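Local coordinates for outer membrane porin protein 32 (Delftia acidovorans, PDB 2FGQ) that forms trimeric, anion-selective channels across the bacterial outer membrane and binds malate inside the pore, at residues L223-F228 / D235-S240. Sequence-based numbering, arbitrary orientation.
Sequences LQQTKF and DIKTNS
Gln-225 and Asn-239 meet across two neighbouring strands of a beta hairpin in the sixteen-stranded porin barrel, and they illustrate how such a wall carries different polar contacts on its two faces. Gln-225 NE2 donates to Asn-239 OD1 over 2.8 Å, in the carbonyl plane and on a lone pair. The two amides run side by side, their planes only 17° apart, and the bond lies almost in the plane of both. With CG anti to the backbone N (chi1 -179°), the extended Gln-225 chain reaches alongside Asn-239, which faces it in a non-hydrogen-bonded pair of the two backbones, and its amide also touches Lys-237, whose CD lies 3.8 Å from Gln-225 NE2. Shortening Gln-225 to an alanine removes the NE2 donor, which would probably leave Asn-239 OD1 without this partner and uncover the aliphatic part of Lys-237. The Lys-237 chain bends at chi3, and its NZ donates to a water at 2.6 Å, which Gln-225 NE2 also reaches, but only weakly.

The other face, bearing Gln-224, Thr-226, Phe-228, Ile-236, Thr-238 and Ser-240, looks into the channel. One water there is shared by Gln-224 NE2, Thr-226 OG1 and Ser-240 OG.

Beneath these side chains lies the antiparallel backbone, in which Gln-224/Ser-240, Thr-226/Thr-238 and Phe-228/Ile-236 are each doubly hydrogen-bonded. Toward the hairpin turn, Phe-228 N approaches Ile-236 O tilted 31° from the carbonyl plane. A further water, in plane at the edge of the Phe-228 ring, donates to both Thr-226 O and Ile-236 O and accepts from Thr-238 OG1 at 3.0 Å from its oxygen.

Farther out, Gln-224 touches Phe-118 and Thr-238 touches Trp-121, both in loops, while Gln-224 OE1 is hydrogen-bonded to Thr-207 OG1 on strand 199-213.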
ATOM      1  N   LEU A 223     -33.972 -11.610  -7.204  1.00 15.91           N
ATOM      2  CA  LEU A 223     -34.363 -12.532  -6.135  1.00 16.40           C
ATOM      3  C   LEU A 223     -33.147 -13.375  -5.785  1.00 14.50           C
ATOM      4  O   LEU A 223     -32.430 -13.816  -6.671  1.00 14.69           O
ATOM      5  CB  LEU A 223     -35.438 -13.490  -6.639  1.00 18.97           C
ATOM      6  CG  LEU A 223     -36.657 -12.865  -7.273  1.00 25.05           C
ATOM      7  CD1 LEU A 223     -37.407 -13.942  -7.999  1.00 29.19           C
ATOM      8  CD2 LEU A 223     -37.490 -12.232  -6.161  1.00 29.56           C
ATOM      9  N   GLN A 224     -32.948 -13.657  -4.507  1.00 13.05           N
ATOM     10  CA  GLN A 224     -31.817 -14.437  -4.094  1.00 12.32           C
ATOM     11  C   GLN A 224     -32.129 -15.227  -2.847  1.00 12.41           C
ATOM     12  O   GLN A 224     -32.762 -14.707  -1.929  1.00 14.90           O
ATOM     13  CB  GLN A 224     -30.609 -13.525  -3.775  1.00 12.89           C
ATOM     14  CG  GLN A 224     -29.303 -14.258  -3.540  1.00 13.40           C
ATOM     15  CD  GLN A 224     -28.156 -13.287  -3.324  1.00 14.91           C
ATOM     16  OE1 GLN A 224     -27.195 -13.240  -4.142  1.00 18.51           O
ATOM     17  NE2 GLN A 224     -28.241 -12.489  -2.263  1.00 13.74           N
ATOM     18  N   GLN A 225     -31.684 -16.479  -2.826  1.00 11.64           N
ATOM     19  CA  GLN A 225     -31.681 -17.280  -1.601  1.00 11.62           C
ATOM     20  C   GLN A 225     -30.261 -17.638  -1.271  1.00 11.97           C
ATOM     21  O   GLN A 225     -29.548 -18.187  -2.111  1.00 11.83           O
ATOM     22  CB  GLN A 225     -32.514 -18.551  -1.726  1.00 12.52           C
ATOM     23  CG  GLN A 225     -32.511 -19.337  -0.449  1.00 15.31           C
ATOM     24  CD  GLN A 225     -33.471 -20.503  -0.482  1.00 18.85           C
ATOM     25  OE1 GLN A 225     -33.067 -21.617  -0.788  1.00 25.18           O
ATOM     26  NE2 GLN A 225     -34.746 -20.250  -0.214  1.00 22.53           N
ATOM     27  N   THR A 226     -29.856 -17.293  -0.043  1.00 11.80           N
ATOM     28  CA  THR A 226     -28.535 -17.629   0.462  1.00 12.42           C
ATOM     29  C   THR A 226     -28.726 -18.534   1.665  1.00 12.72           C
ATOM     30  O   THR A 226     -29.411 -18.159   2.623  1.00 14.26           O
ATOM     31  CB  THR A 226     -27.857 -16.361   0.898  1.00 12.25           C
ATOM     32  OG1 THR A 226     -27.800 -15.467  -0.220  1.00 14.92           O
ATOM     33  CG2 THR A 226     -26.410 -16.653   1.258  1.00 13.64           C
ATOM     34  N   LYS A 227     -28.135 -19.717   1.620  1.00 11.81           N
ATOM     35  CA  LYS A 227     -28.267 -20.672   2.714  1.00 14.09           C
ATOM     36  C   LYS A 227     -26.878 -21.062   3.205  1.00 13.28           C
ATOM     37  O   LYS A 227     -26.083 -21.589   2.429  1.00 15.82           O
ATOM     38  CB  LYS A 227     -28.995 -21.929   2.202  1.00 15.84           C
ATOM     39  CG  LYS A 227     -29.296 -22.981   3.239  1.00 22.36           C
ATOM     40  CD  LYS A 227     -30.319 -24.080   2.785  1.00 27.55           C
ATOM     41  CE  LYS A 227     -30.618 -24.080   1.320  1.00 32.50           C
ATOM     42  NZ  LYS A 227     -31.157 -25.467   0.874  1.00 37.30           N
ATOM     43  N   PHE A 228     -26.581 -20.815   4.477  1.00 12.94           N
ATOM     44  CA  PHE A 228     -25.415 -21.382   5.111  1.00 13.72           C
ATOM     45  C   PHE A 228     -25.861 -22.681   5.794  1.00 14.04           C
ATOM     46  O   PHE A 228     -26.576 -22.655   6.806  1.00 16.21           O
ATOM     47  CB  PHE A 228     -24.818 -20.424   6.133  1.00 12.92           C
ATOM     48  CG  PHE A 228     -24.103 -19.198   5.573  1.00 13.77           C
ATOM     49  CD1 PHE A 228     -24.791 -18.100   5.132  1.00 12.78           C
ATOM     50  CD2 PHE A 228     -22.725 -19.135   5.586  1.00 11.52           C
ATOM     51  CE1 PHE A 228     -24.124 -16.947   4.686  1.00 13.60           C
ATOM     52  CE2 PHE A 228     -22.028 -17.975   5.196  1.00 13.43           C
ATOM     53  CZ  PHE A 228     -22.716 -16.887   4.759  1.00 12.79           C
ATOM     54  N   ASP A 235     -29.149 -24.565   9.611  1.00 17.31           N
ATOM     55  CA  ASP A 235     -28.967 -23.655   8.503  1.00 18.54           C
ATOM     56  C   ASP A 235     -29.413 -22.243   8.841  1.00 16.78           C
ATOM     57  O   ASP A 235     -30.324 -22.038   9.647  1.00 18.44           O
ATOM     58  CB  ASP A 235     -29.677 -24.227   7.298  1.00 20.21           C
ATOM     59  CG  ASP A 235     -31.133 -24.055   7.353  1.00 26.97           C
ATOM     60  OD1 ASP A 235     -31.629 -23.154   6.657  1.00 38.48           O
ATOM     61  OD2 ASP A 235     -31.883 -24.768   8.045  1.00 36.25           O
ATOM     62  N   ILE A 236     -28.704 -21.276   8.273  1.00 14.56           N
ATOM     63  CA  ILE A 236     -29.076 -19.875   8.323  1.00 13.96           C
ATOM     64  C   ILE A 236     -29.415 -19.503   6.900  1.00 12.94           C
ATOM     65  O   ILE A 236     -28.527 -19.408   6.044  1.00 13.47           O
ATOM     66  CB  ILE A 236     -27.912 -19.016   8.902  1.00 13.75           C
ATOM     67  CG1 ILE A 236     -27.747 -19.376  10.386  1.00 16.81           C
ATOM     68  CG2 ILE A 236     -28.194 -17.520   8.729  1.00 14.57           C
ATOM     69  CD1 ILE A 236     -26.604 -18.699  11.087  1.00 19.87           C
ATOM     70  N   LYS A 237     -30.715 -19.357   6.646  1.00 13.42           N
ATOM     71  CA  LYS A 237     -31.268 -19.149   5.319  1.00 13.69           C
ATOM     72  C   LYS A 237     -31.861 -17.744   5.261  1.00 13.07           C
ATOM     73  O   LYS A 237     -32.604 -17.349   6.140  1.00 13.57           O
ATOM     74  CB  LYS A 237     -32.348 -20.210   5.004  1.00 14.60           C
ATOM     75  CG  LYS A 237     -32.925 -20.072   3.634  1.00 17.60           C
ATOM     76  CD  LYS A 237     -33.688 -21.367   3.234  1.00 25.88           C
ATOM     77  CE  LYS A 237     -35.085 -21.300   3.619  1.00 29.10           C
ATOM     78  NZ  LYS A 237     -35.770 -22.644   3.260  1.00 32.79           N
ATOM     79  N   THR A 238     -31.599 -17.043   4.165  1.00 12.38           N
ATOM     80  CA  THR A 238     -32.116 -15.728   3.944  1.00 12.75           C
ATOM     81  C   THR A 238     -32.602 -15.614   2.503  1.00 12.68           C
ATOM     82  O   THR A 238     -31.869 -15.977   1.574  1.00 13.99           O
ATOM     83  CB  THR A 238     -30.999 -14.676   4.166  1.00 13.64           C
ATOM     84  OG1 THR A 238     -30.419 -14.843   5.477  1.00 15.38           O
ATOM     85  CG2 THR A 238     -31.575 -13.259   4.136  1.00 13.78           C
ATOM     86  N   ASN A 239     -33.841 -15.143   2.329  1.00 12.38           N
ATOM     87  CA  ASN A 239     -34.401 -14.815   1.027  1.00 12.68           C
ATOM     88  C   ASN A 239     -34.392 -13.300   0.879  1.00 12.57           C
ATOM     89  O   ASN A 239     -34.961 -12.577   1.723  1.00 14.03           O
ATOM     90  CB  ASN A 239     -35.832 -15.346   0.928  1.00 13.72           C
ATOM     91  CG  ASN A 239     -35.914 -16.876   0.978  1.00 16.23           C
ATOM     92  OD1 ASN A 239     -35.001 -17.575   0.579  1.00 17.72           O
ATOM     93  ND2 ASN A 239     -37.067 -17.390   1.455  1.00 17.02           N
ATOM     94  N   SER A 240     -33.818 -12.824  -0.220  1.00 12.66           N
ATOM     95  CA  SER A 240     -33.655 -11.392  -0.456  1.00 12.89           C
ATOM     96  C   SER A 240     -34.288 -11.016  -1.785  1.00 13.16           C
ATOM     97  O   SER A 240     -34.146 -11.732  -2.765  1.00 14.93           O
ATOM     98  CB  SER A 240     -32.170 -10.999  -0.464  1.00 14.65           C
ATOM     99  OG  SER A 240     -31.518 -11.336   0.760  1.00 14.73           O
TER
HETATM  100  O   HOH W   1     -29.747 -13.246  -0.059  1.00 18.57           O
HETATM  101  O   HOH W   2     -36.883 -22.525   0.860  1.00 54.01           O
HETATM  102  O   HOH W   3     -28.314 -16.853   4.836  1.00 15.01           O